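Local coordinates for protein acyl-coenzyme A oxidase (Caenorhabditis elegans, PDB 5K3J) that catalyses the FAD-dependent, oxygen-consuming desaturation of ascaroside-CoA thioesters with a five-carbon omega side chain, the first step of their peroxisomal beta-oxidation in pheromone biosynthesis, at residues 53-58 and 101-106; 39-44 and 93-98. All blocks are in the same frame, centred on the assembly; numbering follows the deposited sequence.

Interaction 1: residues 53-58 and 101-106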
ATOM      1  N   PRO A  53      11.495  -0.092  33.151  1.00 48.56           N
ATOM      2  CA  PRO A  53      12.491  -0.266  32.084  1.00 48.02           C
ATOM      3  C   PRO A  53      12.298  -1.514  31.221  1.00 47.09           C
ATOM      4  O   PRO A  53      12.607  -1.481  30.036  1.00 54.79           O
ATOM      5  CB  PRO A  53      13.818  -0.340  32.858  1.00 43.86           C
ATOM      6  CG  PRO A  53      13.431  -0.783  34.228  1.00 45.72           C
ATOM      7  CD  PRO A  53      12.103  -0.160  34.492  1.00 45.81           C
ATOM      8  N   GLU A  54      11.787  -2.591  31.807  1.00 55.13           N
ATOM      9  CA  GLU A  54      11.655  -3.860  31.094  1.00 56.34           C
ATOM     10  C   GLU A  54      10.548  -3.794  30.032  1.00 50.90           C
ATOM     11  O   GLU A  54      10.445  -4.675  29.159  1.00 51.72           O
ATOM     12  CB  GLU A  54      11.345  -5.000  32.042  1.00 61.11           C
ATOM     13  CG  GLU A  54      12.420  -5.219  33.105  1.00 67.28           C
ATOM     14  CD  GLU A  54      12.099  -4.499  34.395  1.00 70.26           C
ATOM     15  OE1 GLU A  54      11.095  -4.848  35.056  1.00 70.24           O
ATOM     16  OE2 GLU A  54      12.862  -3.583  34.749  1.00 61.19           O
ATOM     17  N   LEU A  55       9.730  -2.745  30.083  1.00 42.35           N
ATOM     18  CA  LEU A  55       8.616  -2.594  29.152  1.00 40.96           C
ATOM     19  C   LEU A  55       9.026  -1.844  27.889  1.00 39.70           C
ATOM     20  O   LEU A  55       8.202  -1.651  26.996  1.00 42.55           O
ATOM     21  CB  LEU A  55       7.461  -1.870  29.837  1.00 42.19           C
ATOM     22  CG  LEU A  55       6.664  -2.647  30.879  1.00 45.33           C
ATOM     23  CD1 LEU A  55       5.379  -1.908  31.226  1.00 48.64           C
ATOM     24  CD2 LEU A  55       6.366  -4.055  30.390  1.00 45.30           C
ATOM     25  N   ALA A  56      10.281  -1.407  27.819  1.00 22.02           N
ATOM     26  CA  ALA A  56      10.771  -0.751  26.613  1.00 19.90           C
ATOM     27  C   ALA A  56      11.084  -1.799  25.555  1.00 19.26           C
ATOM     28  O   ALA A  56      11.379  -2.943  25.886  1.00 21.50           O
ATOM     29  CB  ALA A  56      11.996   0.102  26.919  1.00 19.72           C
ATOM     30  N   ASP A  57      10.991  -1.411  24.287  1.00 31.37           N
ATOM     31  CA  ASP A  57      11.382  -2.294  23.195  1.00 30.43           C
ATOM     32  C   ASP A  57      12.832  -2.722  23.389  1.00 32.10           C
ATOM     33  O   ASP A  57      13.692  -1.884  23.663  1.00 33.32           O
ATOM     34  CB  ASP A  57      11.207  -1.601  21.842  1.00 28.47           C
ATOM     35  CG  ASP A  57       9.771  -1.181  21.577  1.00 27.92           C
ATOM     36  OD1 ASP A  57       8.851  -1.810  22.134  1.00 26.06           O
ATOM     37  OD2 ASP A  57       9.556  -0.226  20.801  1.00 27.99           O
ATOM     38  N   ILE A  58      13.102  -4.020  23.258  1.00 26.85           N
ATOM     39  CA  ILE A  58      14.441  -4.559  23.500  1.00 27.68           C
ATOM     40  C   ILE A  58      15.460  -3.849  22.603  1.00 28.56           C
ATOM     41  O   ILE A  58      16.601  -3.618  23.002  1.00 28.01           O
ATOM     42  CB  ILE A  58      14.482  -6.101  23.280  1.00 29.62           C
ATOM     43  CG1 ILE A  58      15.757  -6.705  23.875  1.00 30.32           C
ATOM     44  CG2 ILE A  58      14.322  -6.469  21.807  1.00 30.24           C
ATOM     45  CD1 ILE A  58      15.663  -6.991  25.363  1.00 31.69           C
ATOM     46  N   ARG A 101      -1.493  -1.338  22.933  1.00 26.85           N
ATOM     47  CA  ARG A 101      -1.127  -0.591  21.731  1.00 25.71           C
ATOM     48  C   ARG A 101       0.163   0.188  21.955  1.00 25.71           C
ATOM     49  O   ARG A 101       0.925   0.417  21.019  1.00 23.86           O
ATOM     50  CB  ARG A 101      -2.235   0.376  21.307  1.00 25.35           C
ATOM     51  CG  ARG A 101      -3.405  -0.253  20.559  1.00 26.12           C
ATOM     52  CD  ARG A 101      -4.454   0.806  20.240  1.00 28.24           C
ATOM     53  NE  ARG A 101      -5.649   0.264  19.602  1.00 29.80           N
ATOM     54  CZ  ARG A 101      -6.854   0.810  19.718  1.00 31.99           C
ATOM     55  NH1 ARG A 101      -7.012   1.899  20.460  1.00 32.82           N
ATOM     56  NH2 ARG A 101      -7.902   0.268  19.109  1.00 33.11           N
ATOM     57  N   GLU A 102       0.401   0.596  23.198  1.00 28.37           N
ATOM     58  CA  GLU A 102       1.606   1.343  23.522  1.00 28.10           C
ATOM     59  C   GLU A 102       2.776   0.434  23.854  1.00 27.03           C
ATOM     60  O   GLU A 102       3.812   0.494  23.198  1.00 29.95           O
ATOM     61  CB  GLU A 102       1.363   2.302  24.687  1.00 28.58           C
ATOM     62  CG  GLU A 102       2.644   2.974  25.166  1.00 29.54           C
ATOM     63  CD  GLU A 102       2.383   4.120  26.125  1.00 30.93           C
ATOM     64  OE1 GLU A 102       2.795   4.024  27.302  1.00 31.12           O
ATOM     65  OE2 GLU A 102       1.771   5.125  25.703  1.00 29.10           O
ATOM     66  N   VAL A 103       2.616  -0.399  24.877  1.00 23.32           N
ATOM     67  CA  VAL A 103       3.703  -1.268  25.324  1.00 23.68           C
ATOM     68  C   VAL A 103       4.049  -2.322  24.273  1.00 26.01           C
ATOM     69  O   VAL A 103       5.184  -2.387  23.798  1.00 22.62           O
ATOM     70  CB  VAL A 103       3.362  -1.980  26.642  1.00 22.96           C
ATOM     71  CG1 VAL A 103       4.487  -2.917  27.043  1.00 23.86           C
ATOM     72  CG2 VAL A 103       3.105  -0.962  27.731  1.00 23.87           C
ATOM     73  N   ILE A 104       3.072  -3.144  23.899  1.00 28.15           N
ATOM     74  CA  ILE A 104       3.323  -4.197  22.917  1.00 28.35           C
ATOM     75  C   ILE A 104       3.472  -3.651  21.497  1.00 27.82           C
ATOM     76  O   ILE A 104       4.522  -3.798  20.869  1.00 28.48           O
ATOM     77  CB  ILE A 104       2.205  -5.261  22.924  1.00 27.42           C
ATOM     78  CG1 ILE A 104       2.000  -5.825  24.334  1.00 26.50           C
ATOM     79  CG2 ILE A 104       2.544  -6.397  21.972  1.00 29.43           C
ATOM     80  CD1 ILE A 104       3.159  -6.666  24.853  1.00 27.65           C
ATOM     81  N   GLY A 105       2.415  -3.028  20.990  1.00 26.55           N
ATOM     82  CA  GLY A 105       2.428  -2.519  19.634  1.00 27.24           C
ATOM     83  C   GLY A 105       1.412  -3.224  18.759  1.00 27.90           C
ATOM     84  O   GLY A 105       0.520  -3.922  19.251  1.00 28.65           O
ATOM     85  N   TYR A 106       1.559  -3.054  17.452  1.00 24.33           N
ATOM     86  CA  TYR A 106       0.576  -3.562  16.513  1.00 23.52           C
ATOM     87  C   TYR A 106       1.007  -4.859  15.835  1.00 22.86           C
ATOM     88  O   TYR A 106       0.180  -5.546  15.236  1.00 21.45           O
ATOM     89  CB  TYR A 106       0.287  -2.515  15.445  1.00 25.82           C
ATOM     90  CG  TYR A 106      -0.009  -1.127  15.964  1.00 27.61           C
ATOM     91  CD1 TYR A 106      -0.724  -0.927  17.142  1.00 29.11           C
ATOM     92  CD2 TYR A 106       0.427  -0.011  15.265  1.00 29.14           C
ATOM     93  CE1 TYR A 106      -0.990   0.353  17.603  1.00 32.24           C
ATOM     94  CE2 TYR A 106       0.166   1.261  15.717  1.00 33.17           C
ATOM     95  CZ  TYR A 106      -0.544   1.438  16.887  1.00 33.54           C
ATOM     96  OH  TYR A 106      -0.814   2.705  17.352  1.00 33.31           O
TER
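Val103 holds CG1 anti to its backbone N (chi1 178°) and Leu55 turns CG beside its own backbone N (chi1 -73°); these first torsions aim the two branches at each other, and Leu55 CD2 ends 4.0 Å from Val103 CG1. The contact sets a short 3-10 turn, residues 53-55, against the last part of helix 93-103 in the helical N-terminal region of the acyl-CoA oxidase fold. The turn is documented by the bond from Ala56 N to Pro53 O, 3.2 Å. At the backbone level Leu55 and Val103 are the nearest pair, their CA atoms 6.4 Å apart, and their side chains meet at a slant, one methyl from each. Because Val103 CG1 also lies 3.9 Å from Leu55 O, one branch of the valine touches both the side chain and the backbone of the leucine. Val49 of helix 36-49 packs on both residues, and Ile79 of helix 66-82 packs on Leu55, which places the apolar pair in a buried seam between helices.

Polar atoms line up beside that seam without bonding to each other across it. Lys76 NZ takes Leu55 O and Val103 O as hydrogen-bond acceptors and makes a salt bridge with Asp57 OD1, while Arg616 pairs with Asp57 and bonds to the carbonyls of Glu102 and Val103. These cations probably offset the negative potential of carbonyls gathered near a helix C-terminus. Gly105, with phi 116°, is the first residue to leave helical geometry there. Asp57 OD1 itself stops 4.1 Å from Val103 O, two acceptors bridged by shared donors.

Interaction 2: residues 39-44 and 93-98; sequences ARRRRE and EEESLH
One face of the His98 imidazole carries Arg42 CB, a CH-pi contact 3.9 Å from the ring centroid, and Arg42 NH2 lies at the ring's edge, in its plane. The Arg42 guanidinium in turn has His98 CE1 over one face, and the two planes stand 82° apart, nearly perpendicular. The bend of Arg42 at chi3 (65°) curls the chain round the ring, letting CB and the guanidinium meet different sides of one group. His98 NE2 is hydrogen-bonded to Thr46 OG1, one turn beyond Arg42 on helix 36-49, which would help set the ring's rotation.

The Arg41 guanidinium is used at its edge. It grips the Glu95 carboxylate side-on: NE reaches OE2 of Glu95 at 2.6 Å in a nearly straight bond (168°), and NH2 reaches OE1 of Glu95 at 3.1 Å. Both oxygens lie near the guanidinium plane but are met from above the carboxylate plane. Arg41 NH1 also pairs with Glu44 OE2 at 3.5 Å, extending the salt-bridge network along its helix. With Arg41 cut back to an alanine, the buried Glu95 carboxylate would probably lose its cationic mate and Glu44 this partner, although Asp89 N would still bond to OE1 of Glu95.

Together the two pairs fasten helix 36-49 to the first turns of helix 93-103. Phe38 of the former packs on Glu95, and Arg41 NH2 reaches Leu87 O at the end of helix 84-87.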
ATOM      1  N   ALA A  39      -9.036   9.846  29.079  1.00 38.52           N
ATOM      2  CA  ALA A  39      -7.941  10.583  28.455  1.00 35.67           C
ATOM      3  C   ALA A  39      -6.821  10.817  29.457  1.00 37.02           C
ATOM      4  O   ALA A  39      -5.640  10.676  29.137  1.00 40.51           O
ATOM      5  CB  ALA A  39      -8.433  11.902  27.897  1.00 32.39           C
ATOM      6  N   ARG A  40      -7.213  11.171  30.675  1.00 57.45           N
ATOM      7  CA  ARG A  40      -6.284  11.348  31.780  1.00 61.69           C
ATOM      8  C   ARG A  40      -5.593  10.035  32.137  1.00 59.15           C
ATOM      9  O   ARG A  40      -4.396  10.011  32.431  1.00 60.03           O
ATOM     10  CB  ARG A  40      -7.025  11.909  32.994  1.00 65.85           C
ATOM     11  CG  ARG A  40      -6.445  11.509  34.336  1.00 69.26           C
ATOM     12  CD  ARG A  40      -5.231  12.345  34.700  1.00 72.24           C
ATOM     13  NE  ARG A  40      -5.073  12.434  36.148  1.00 78.16           N
ATOM     14  CZ  ARG A  40      -3.915  12.658  36.762  1.00 83.33           C
ATOM     15  NH1 ARG A  40      -2.802  12.805  36.053  1.00 82.01           N
ATOM     16  NH2 ARG A  40      -3.865  12.729  38.085  1.00 89.12           N
ATOM     17  N   ARG A  41      -6.359   8.948  32.110  1.00 46.26           N
ATOM     18  CA  ARG A  41      -5.827   7.622  32.407  1.00 44.52           C
ATOM     19  C   ARG A  41      -4.733   7.216  31.419  1.00 45.79           C
ATOM     20  O   ARG A  41      -3.752   6.582  31.802  1.00 41.95           O
ATOM     21  CB  ARG A  41      -6.951   6.580  32.408  1.00 45.60           C
ATOM     22  CG  ARG A  41      -7.813   6.603  33.664  1.00 43.12           C
ATOM     23  CD  ARG A  41      -7.028   6.128  34.872  1.00 42.53           C
ATOM     24  NE  ARG A  41      -6.751   4.697  34.796  1.00 43.44           N
ATOM     25  CZ  ARG A  41      -5.630   4.128  35.225  1.00 42.84           C
ATOM     26  NH1 ARG A  41      -4.669   4.869  35.758  1.00 37.32           N
ATOM     27  NH2 ARG A  41      -5.468   2.817  35.114  1.00 45.81           N
ATOM     28  N   ARG A  42      -4.897   7.604  30.158  1.00 50.01           N
ATOM     29  CA  ARG A  42      -3.932   7.266  29.113  1.00 44.86           C
ATOM     30  C   ARG A  42      -2.556   7.844  29.408  1.00 51.45           C
ATOM     31  O   ARG A  42      -1.535   7.169  29.248  1.00 56.34           O
ATOM     32  CB  ARG A  42      -4.407   7.774  27.761  1.00 44.34           C
ATOM     33  CG  ARG A  42      -5.663   7.110  27.248  1.00 44.41           C
ATOM     34  CD  ARG A  42      -5.913   7.521  25.815  1.00 40.45           C
ATOM     35  NE  ARG A  42      -4.874   7.029  24.912  1.00 42.58           N
ATOM     36  CZ  ARG A  42      -3.828   7.743  24.493  1.00 42.57           C
ATOM     37  NH1 ARG A  42      -3.675   9.006  24.881  1.00 46.52           N
ATOM     38  NH2 ARG A  42      -2.943   7.196  23.670  1.00 38.50           N
ATOM     39  N   ARG A  43      -2.536   9.105  29.824  1.00 42.21           N
ATOM     40  CA  ARG A  43      -1.290   9.762  30.179  1.00 38.63           C
ATOM     41  C   ARG A  43      -0.778   9.164  31.484  1.00 37.76           C
ATOM     42  O   ARG A  43       0.425   8.983  31.669  1.00 42.34           O
ATOM     43  CB  ARG A  43      -1.482  11.276  30.310  1.00 39.48           C
ATOM     44  CG  ARG A  43      -2.373  11.898  29.233  1.00 40.07           C
ATOM     45  CD  ARG A  43      -2.516  13.409  29.433  1.00 40.26           C
ATOM     46  NE  ARG A  43      -3.794  13.918  28.939  1.00 39.09           N
ATOM     47  CZ  ARG A  43      -4.794  14.309  29.725  1.00 38.53           C
ATOM     48  NH1 ARG A  43      -4.664  14.251  31.047  1.00 37.41           N
ATOM     49  NH2 ARG A  43      -5.923  14.762  29.194  1.00 38.00           N
ATOM     50  N   GLU A  44      -1.710   8.843  32.376  1.00 56.14           N
ATOM     51  CA  GLU A  44      -1.386   8.249  33.667  1.00 59.28           C
ATOM     52  C   GLU A  44      -0.720   6.886  33.487  1.00 53.99           C
ATOM     53  O   GLU A  44       0.268   6.580  34.152  1.00 48.31           O
ATOM     54  CB  GLU A  44      -2.650   8.121  34.518  1.00 61.70           C
ATOM     55  CG  GLU A  44      -2.391   7.933  35.996  1.00 67.28           C
ATOM     56  CD  GLU A  44      -3.654   8.063  36.818  1.00 74.52           C
ATOM     57  OE1 GLU A  44      -4.607   8.730  36.356  1.00 79.96           O
ATOM     58  OE2 GLU A  44      -3.692   7.491  37.926  1.00 74.10           O
ATOM     59  N   GLU A  93     -11.733  -2.517  28.820  1.00 62.21           N
ATOM     60  CA  GLU A  93     -11.184  -2.750  27.488  1.00 63.72           C
ATOM     61  C   GLU A  93     -10.534  -1.501  26.903  1.00 62.67           C
ATOM     62  O   GLU A  93      -9.562  -1.604  26.156  1.00 67.98           O
ATOM     63  CB  GLU A  93     -12.255  -3.265  26.528  1.00 63.81           C
ATOM     64  CG  GLU A  93     -11.645  -3.760  25.222  1.00 72.86           C
ATOM     65  CD  GLU A  93     -12.662  -4.274  24.233  1.00 74.99           C
ATOM     66  OE1 GLU A  93     -13.873  -4.202  24.525  1.00 68.73           O
ATOM     67  OE2 GLU A  93     -12.243  -4.751  23.156  1.00 71.48           O
ATOM     68  N   GLU A  94     -11.062  -0.327  27.239  1.00 52.10           N
ATOM     69  CA  GLU A  94     -10.460   0.919  26.776  1.00 52.16           C
ATOM     70  C   GLU A  94      -9.031   1.061  27.284  1.00 48.93           C
ATOM     71  O   GLU A  94      -8.125   1.396  26.524  1.00 45.50           O
ATOM     72  CB  GLU A  94     -11.294   2.126  27.215  1.00 55.25           C
ATOM     73  CG  GLU A  94     -12.449   2.455  26.293  1.00 60.43           C
ATOM     74  CD  GLU A  94     -12.954   3.867  26.492  1.00 63.88           C
ATOM     75  OE1 GLU A  94     -12.758   4.420  27.597  1.00 68.26           O
ATOM     76  OE2 GLU A  94     -13.537   4.427  25.540  1.00 66.70           O
ATOM     77  N   GLU A  95      -8.830   0.789  28.569  1.00 67.00           N
ATOM     78  CA  GLU A  95      -7.507   0.915  29.170  1.00 65.57           C
ATOM     79  C   GLU A  95      -6.550  -0.164  28.676  1.00 63.19           C
ATOM     80  O   GLU A  95      -5.374   0.106  28.441  1.00 70.83           O
ATOM     81  CB  GLU A  95      -7.596   0.866  30.694  1.00 65.93           C
ATOM     82  CG  GLU A  95      -8.164   2.134  31.320  1.00 66.10           C
ATOM     83  CD  GLU A  95      -8.001   2.158  32.830  1.00 64.42           C
ATOM     84  OE1 GLU A  95      -7.458   1.180  33.383  1.00 57.17           O
ATOM     85  OE2 GLU A  95      -8.412   3.152  33.466  1.00 67.92           O
ATOM     86  N   SER A  96      -7.055  -1.385  28.516  1.00 43.78           N
ATOM     87  CA  SER A  96      -6.212  -2.505  28.108  1.00 38.82           C
ATOM     88  C   SER A  96      -5.698  -2.307  26.686  1.00 36.68           C
ATOM     89  O   SER A  96      -4.561  -2.668  26.371  1.00 34.24           O
ATOM     90  CB  SER A  96      -6.974  -3.825  28.212  1.00 36.80           C
ATOM     91  OG  SER A  96      -6.079  -4.920  28.236  1.00 35.26           O
ATOM     92  N   LEU A  97      -6.543  -1.729  25.838  1.00 24.74           N
ATOM     93  CA  LEU A  97      -6.158  -1.414  24.470  1.00 24.23           C
ATOM     94  C   LEU A  97      -5.069  -0.353  24.421  1.00 27.60           C
ATOM     95  O   LEU A  97      -4.151  -0.447  23.611  1.00 30.73           O
ATOM     96  CB  LEU A  97      -7.370  -0.956  23.660  1.00 23.09           C
ATOM     97  CG  LEU A  97      -8.333  -2.057  23.209  1.00 23.33           C
ATOM     98  CD1 LEU A  97      -9.324  -1.520  22.180  1.00 21.65           C
ATOM     99  CD2 LEU A  97      -7.582  -3.276  22.668  1.00 21.75           C
ATOM    100  N   HIS A  98      -5.167   0.656  25.281  1.00 34.93           N
ATOM    101  CA  HIS A  98      -4.135   1.687  25.334  1.00 31.32           C
ATOM    102  C   HIS A  98      -2.815   1.091  25.798  1.00 28.99           C
ATOM    103  O   HIS A  98      -1.761   1.372  25.230  1.00 33.43           O
ATOM    104  CB  HIS A  98      -4.531   2.833  26.263  1.00 30.93           C
ATOM    105  CG  HIS A  98      -3.418   3.800  26.522  1.00 30.33           C
ATOM    106  ND1 HIS A  98      -3.092   4.815  25.647  1.00 30.57           N
ATOM    107  CD2 HIS A  98      -2.538   3.891  27.547  1.00 32.11           C
ATOM    108  CE1 HIS A  98      -2.069   5.497  26.128  1.00 30.27           C
ATOM    109  NE2 HIS A  98      -1.713   4.959  27.281  1.00 32.92           N
TER

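In the fold
Helix 93-103 is common to both: interaction 2 uses its beginning and interaction 1 its far end, with centres 15 Å apart. Helix 36-49 supplies a segment to interaction 2, whereas the loop that follows it supplies one to interaction 1, so successive pieces of chain run along the same helix. Both contacts are buried, but the chemistry differs. Interaction 2 buries 248 Å² through direct ion pairing and an arginine-histidine face contact. Interaction 1 buries 136 Å², has no hydrogen bond across its segments, and combines an apolar pair with cations from elsewhere in the chain. Thr46 lies between them, bonding His98 in one and Glu102 in the other.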